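Local coordinates for uncharacterized protein (PDB 4Q68) that probably acts as an N-acetylmuramoyl-L-alanine amidase of the NlpC/P60 type, cleaving the bond between sugar and peptide in bacterial cell-wall peptidoglycan, at residues D6-Y14 against V48-K56. Sequence-based numbering, arbitrary orientation.
Sequences DMLSNGIKY and VLAETLTPK
The carboxamide of Asn10 stacks on the carboxylate of Glu51, the two planes only 13° apart, with Asn10 OD1 3.5 Å from Glu51 OE2. At the amide's edge, in its plane, Asn10 ND2 gives a nearly straight hydrogen bond (2.9 Å, 170°) to Thr52 OG1, which in turn donates to Val48 O. The Tyr14 ring has Asn10 O and water 2 at its edge, with Glu51 OE1 farther out near its plane, while Val48 CG2 approaches obliquely, 3.9 Å from Tyr14 CD1. Water 2 joins Tyr14 OH to Glu51 OE1, and water 1 donates to both that oxygen and Asn10 O. Glu51, with CG anti to the backbone N (chi1 178°), carries its carboxylate across to this polar patch. In one of its two modelled positions Lys13 NZ donates to Asn10 OD1 (2.8 Å) and forms a weak salt bridge with Glu51 OE2. One turn before Gly11, Met7, a selenomethionine, folds back to lay SE 3.8 Å from Leu49 CA; Met238 of strand 230-238 also touches Met7, Leu49 and Thr52. Helix 2-12 crosses helix 41-53 with Gly11 nearest Val48, whose CG1 sits 3.5 Å from Met7 O. With an alanine replacing Asn10, Thr52 OG1 would probably lose its amide donor and the Glu51 carboxylate its stacked partner. An apolar strip thus joins the helices beside a polar, hydrated edge, where the amide and two waters engage Thr52 and Glu51.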
ATOM      1  N   ASP A   6     -11.645 -13.487  -0.949  1.00  8.89           N
ATOM      2  CA  ASP A   6     -12.250 -12.599   0.022  1.00  8.73           C
ATOM      3  C   ASP A   6     -11.620 -11.197  -0.013  1.00  7.49           C
ATOM      4  O   ASP A   6     -12.316 -10.197   0.093  1.00  7.97           O
ATOM      5  CB  ASP A   6     -12.159 -13.188   1.431  1.00  9.65           C
ATOM      6  CG  ASP A   6     -13.003 -14.444   1.617  1.00 11.78           C
ATOM      7  OD1 ASP A   6     -13.857 -14.763   0.765  1.00 14.51           O
ATOM      8  OD2 ASP A   6     -12.769 -15.127   2.635  1.00 15.75           O
HETATM    9  N   MSE A   7     -10.301 -11.107  -0.162  1.00  7.30           N
HETATM   10  CA  MSE A   7      -9.655  -9.804  -0.385  1.00  6.68           C
HETATM   11  C   MSE A   7     -10.266  -9.114  -1.599  1.00  6.55           C
HETATM   12  O   MSE A   7     -10.592  -7.925  -1.553  1.00  7.01           O
HETATM   13  CB  MSE A   7      -8.152  -9.995  -0.640  1.00  7.01           C
HETATM   14  CG  MSE A   7      -7.294 -10.178   0.574  1.00  7.06           C
HETATM   15 SE   MSE A   7      -7.065  -8.546   1.607  0.75  7.94          SE
HETATM   16  CE  MSE A   7      -6.325  -7.393   0.244  1.00 12.06           C
ATOM     17  N   LEU A   8     -10.398  -9.845  -2.700  1.00  6.63           N
ATOM     18  CA  LEU A   8     -10.953  -9.264  -3.918  1.00  6.84           C
ATOM     19  C   LEU A   8     -12.407  -8.825  -3.725  1.00  7.03           C
ATOM     20  O   LEU A   8     -12.772  -7.714  -4.094  1.00  7.30           O
ATOM     21  CB  LEU A   8     -10.835 -10.255  -5.071  1.00  7.31           C
ATOM     22  CG  LEU A   8     -11.493  -9.816  -6.383  1.00  7.95           C
ATOM     23  CD1 LEU A   8     -10.906  -8.498  -6.899  1.00  8.15           C
ATOM     24  CD2 LEU A   8     -11.366 -10.903  -7.430  1.00  8.79           C
ATOM     25  N   SER A   9     -13.241  -9.684  -3.148  1.00  7.64           N
ATOM     26  CA  SER A   9     -14.633  -9.319  -3.003  0.70  7.94           C
ATOM     27  C   SER A   9     -14.779  -8.143  -2.035  1.00  7.42           C
ATOM     28  O   SER A   9     -15.609  -7.268  -2.268  1.00  8.01           O
ATOM     29  CB  SER A   9     -15.480 -10.527  -2.627  0.70  9.04           C
ATOM     30  OG  SER A   9     -15.116 -11.040  -1.384  0.70 10.89           O
ATOM     31  N   ASN A  10     -13.962  -8.085  -0.985  1.00  7.24           N
ATOM     32  CA  ASN A  10     -14.030  -6.937  -0.094  1.00  7.03           C
ATOM     33  C   ASN A  10     -13.541  -5.656  -0.782  1.00  7.09           C
ATOM     34  O   ASN A  10     -14.087  -4.582  -0.530  1.00  8.58           O
ATOM     35  CB  ASN A  10     -13.282  -7.199   1.210  1.00  7.19           C
ATOM     36  CG  ASN A  10     -14.010  -8.175   2.096  1.00  8.09           C
ATOM     37  OD1 ASN A  10     -15.240  -8.322   1.991  1.00 10.49           O
ATOM     38  ND2 ASN A  10     -13.277  -8.850   2.976  1.00  8.50           N
ATOM     39  N   GLY A  11     -12.559  -5.762  -1.673  1.00  6.71           N
ATOM     40  CA  GLY A  11     -12.166  -4.617  -2.471  1.00  6.97           C
ATOM     41  C   GLY A  11     -13.272  -4.154  -3.415  1.00  6.92           C
ATOM     42  O   GLY A  11     -13.520  -2.956  -3.543  1.00  7.04           O
ATOM     43  N   ILE A  12     -13.956  -5.098  -4.058  1.00  7.24           N
ATOM     44  CA  ILE A  12     -15.060  -4.795  -4.973  0.50  7.87           C
ATOM     45  C   ILE A  12     -16.179  -4.046  -4.257  1.00  7.46           C
ATOM     46  O   ILE A  12     -16.857  -3.209  -4.854  1.00  7.95           O
ATOM     47  CB  ILE A  12     -15.592  -6.093  -5.635  0.50  8.99           C
ATOM     48  CG1 ILE A  12     -14.599  -6.599  -6.690  0.50 10.05           C
ATOM     49  CG2 ILE A  12     -16.992  -5.898  -6.244  0.50  8.52           C
ATOM     50  CD1 ILE A  12     -14.280  -5.604  -7.793  0.50 10.68           C
ATOM     51  N   LYS A  13     -16.379  -4.324  -2.966  1.00  7.61           N
ATOM     52  CA  LYS A  13     -17.367  -3.594  -2.149  0.50  8.19           C
ATOM     53  C   LYS A  13     -17.129  -2.103  -2.078  1.00  8.12           C
ATOM     54  O   LYS A  13     -18.053  -1.341  -1.784  1.00 10.33           O
ATOM     55  CB  LYS A  13     -17.410  -4.098  -0.706  0.50  9.46           C
ATOM     56  CG  LYS A  13     -17.976  -5.484  -0.552  0.50 11.04           C
ATOM     57  CD  LYS A  13     -18.104  -5.893   0.903  0.50 14.03           C
ATOM     58  CE  LYS A  13     -18.219  -7.393   1.054  0.50 16.70           C
ATOM     59  NZ  LYS A  13     -17.940  -7.835   2.448  0.50 17.98           N
ATOM     60  N   TYR A  14     -15.885  -1.674  -2.319  1.00  7.80           N
ATOM     61  CA  TYR A  14     -15.536  -0.248  -2.311  1.00  7.44           C
ATOM     62  C   TYR A  14     -15.700   0.444  -3.662  1.00  7.24           C
ATOM     63  O   TYR A  14     -15.455   1.641  -3.756  1.00  7.89           O
ATOM     64  CB  TYR A  14     -14.097  -0.046  -1.813  1.00  7.40           C
ATOM     65  CG  TYR A  14     -13.982  -0.114  -0.314  1.00  7.30           C
ATOM     66  CD1 TYR A  14     -13.909  -1.333   0.340  1.00  7.96           C
ATOM     67  CD2 TYR A  14     -13.970   1.039   0.466  1.00  7.88           C
ATOM     68  CE1 TYR A  14     -13.833  -1.397   1.726  1.00  8.12           C
ATOM     69  CE2 TYR A  14     -13.876   0.980   1.844  1.00  8.09           C
ATOM     70  CZ  TYR A  14     -13.819  -0.234   2.472  1.00  7.69           C
ATOM     71  OH  TYR A  14     -13.759  -0.271   3.846  1.00  8.83           O
ATOM     72  N   VAL A  48      -9.469  -2.758   3.339  1.00  5.53           N
ATOM     73  CA  VAL A  48      -9.795  -4.053   2.768  1.00  5.51           C
ATOM     74  C   VAL A  48      -9.045  -5.168   3.496  1.00  5.33           C
ATOM     75  O   VAL A  48      -9.625  -6.203   3.852  1.00  5.98           O
ATOM     76  CB  VAL A  48      -9.518  -4.071   1.258  1.00  6.11           C
ATOM     77  CG1 VAL A  48      -9.676  -5.467   0.697  1.00  7.11           C
ATOM     78  CG2 VAL A  48     -10.481  -3.109   0.543  1.00  7.39           C
ATOM     79  N   LEU A  49      -7.750  -4.980   3.716  1.00  5.07           N
ATOM     80  CA  LEU A  49      -6.953  -5.965   4.433  1.00  5.31           C
ATOM     81  C   LEU A  49      -7.460  -6.129   5.865  1.00  5.42           C
ATOM     82  O   LEU A  49      -7.578  -7.250   6.363  1.00  5.96           O
ATOM     83  CB  LEU A  49      -5.478  -5.549   4.406  1.00  5.21           C
ATOM     84  CG  LEU A  49      -4.490  -6.483   5.111  1.00  5.50           C
ATOM     85  CD1 LEU A  49      -4.492  -7.895   4.543  1.00  6.03           C
ATOM     86  CD2 LEU A  49      -3.099  -5.885   5.045  1.00  5.50           C
ATOM     87  N   ALA A  50      -7.772  -5.027   6.538  1.00  5.54           N
ATOM     88  CA  ALA A  50      -8.270  -5.103   7.933  1.00  6.14           C
ATOM     89  C   ALA A  50      -9.566  -5.886   7.997  1.00  6.20           C
ATOM     90  O   ALA A  50      -9.743  -6.722   8.871  1.00  7.30           O
ATOM     91  CB  ALA A  50      -8.454  -3.722   8.505  1.00  6.57           C
ATOM     92  N   GLU A  51     -10.476  -5.622   7.068  1.00  6.25           N
ATOM     93  CA  GLU A  51     -11.743  -6.341   7.045  1.00  7.03           C
ATOM     94  C   GLU A  51     -11.530  -7.822   6.774  1.00  6.43           C
ATOM     95  O   GLU A  51     -12.116  -8.678   7.441  1.00  7.59           O
ATOM     96  CB  GLU A  51     -12.668  -5.751   5.995  1.00  7.63           C
ATOM     97  CG  GLU A  51     -14.001  -6.484   5.871  1.00  9.23           C
ATOM     98  CD  GLU A  51     -14.963  -5.848   4.885  1.00 11.22           C
ATOM     99  OE1 GLU A  51     -14.612  -4.858   4.208  1.00 13.23           O
ATOM    100  OE2 GLU A  51     -16.097  -6.379   4.788  1.00 15.01           O
ATOM    101  N   THR A  52     -10.676  -8.131   5.805  1.00  6.29           N
ATOM    102  CA  THR A  52     -10.487  -9.520   5.425  1.00  6.55           C
ATOM    103  C   THR A  52      -9.776 -10.327   6.526  1.00  6.76           C
ATOM    104  O   THR A  52     -10.057 -11.519   6.710  1.00  7.66           O
ATOM    105  CB  THR A  52      -9.784  -9.647   4.066  1.00  6.69           C
ATOM    106  OG1 THR A  52     -10.388  -8.754   3.122  1.00  7.29           O
ATOM    107  CG2 THR A  52      -9.930 -11.045   3.514  1.00  7.38           C
ATOM    108  N   LEU A  53      -8.880  -9.684   7.267  1.00  6.68           N
ATOM    109  CA  LEU A  53      -8.215 -10.330   8.401  1.00  7.51           C
ATOM    110  C   LEU A  53      -9.130 -10.572   9.583  1.00  9.17           C
ATOM    111  O   LEU A  53      -8.784 -11.350  10.452  1.00 13.58           O
ATOM    112  CB  LEU A  53      -7.033  -9.494   8.866  1.00  7.50           C
ATOM    113  CG  LEU A  53      -5.769  -9.577   8.030  1.00  8.45           C
ATOM    114  CD1 LEU A  53      -4.790  -8.524   8.516  1.00  9.49           C
ATOM    115  CD2 LEU A  53      -5.142 -10.970   8.068  1.00  9.50           C
ATOM    116  N   THR A  54     -10.283  -9.916   9.619  1.00  8.34           N
ATOM    117  CA  THR A  54     -11.187  -9.980  10.769  1.00 10.44           C
ATOM    118  C   THR A  54     -12.189 -11.106  10.551  1.00 12.78           C
ATOM    119  O   THR A  54     -13.023 -11.012   9.648  1.00 16.15           O
ATOM    120  CB  THR A  54     -11.968  -8.644  10.946  1.00 10.69           C
ATOM    121  OG1 THR A  54     -11.052  -7.555  11.086  1.00 10.21           O
ATOM    122  CG2 THR A  54     -12.826  -8.673  12.197  1.00 12.65           C
ATOM    123  N   PRO A  55     -12.119 -12.174  11.369  1.00 16.32           N
ATOM    124  CA  PRO A  55     -13.070 -13.252  11.135  1.00 20.19           C
ATOM    125  C   PRO A  55     -14.525 -12.771  11.233  1.00 25.85           C
ATOM    126  O   PRO A  55     -14.858 -11.950  12.103  1.00 30.44           O
ATOM    127  CB  PRO A  55     -12.707 -14.273  12.214  1.00 23.63           C
ATOM    128  CG  PRO A  55     -11.248 -14.047  12.454  1.00 22.56           C
ATOM    129  CD  PRO A  55     -11.087 -12.553  12.350  1.00 19.22           C
ATOM    130  N   LYS A  56     -15.338 -13.270  10.292  1.00 31.52           N
ATOM    131  CA  LYS A  56     -16.702 -12.814  10.003  1.00 35.52           C
ATOM    132  C   LYS A  56     -17.716 -13.922  10.283  1.00 31.41           C
ATOM    133  O   LYS A  56     -17.578 -15.031   9.760  1.00 34.99           O
ATOM    134  CB  LYS A  56     -16.784 -12.438   8.525  1.00 43.80           C
ATOM    135  CG  LYS A  56     -18.157 -12.055   8.023  1.00 45.88           C
ATOM    136  CD  LYS A  56     -18.066 -11.559   6.592  1.00 51.67           C
ATOM    137  CE  LYS A  56     -18.975 -10.369   6.359  1.00 56.80           C
ATOM    138  NZ  LYS A  56     -18.813  -9.820   4.984  1.00 63.09           N
TER
HETATM  139  O   HOH W   1     -15.650  -4.219   1.843  1.00 15.75           O
HETATM  140  O   HOH W   2     -13.240  -2.668   4.786  1.00 13.66           O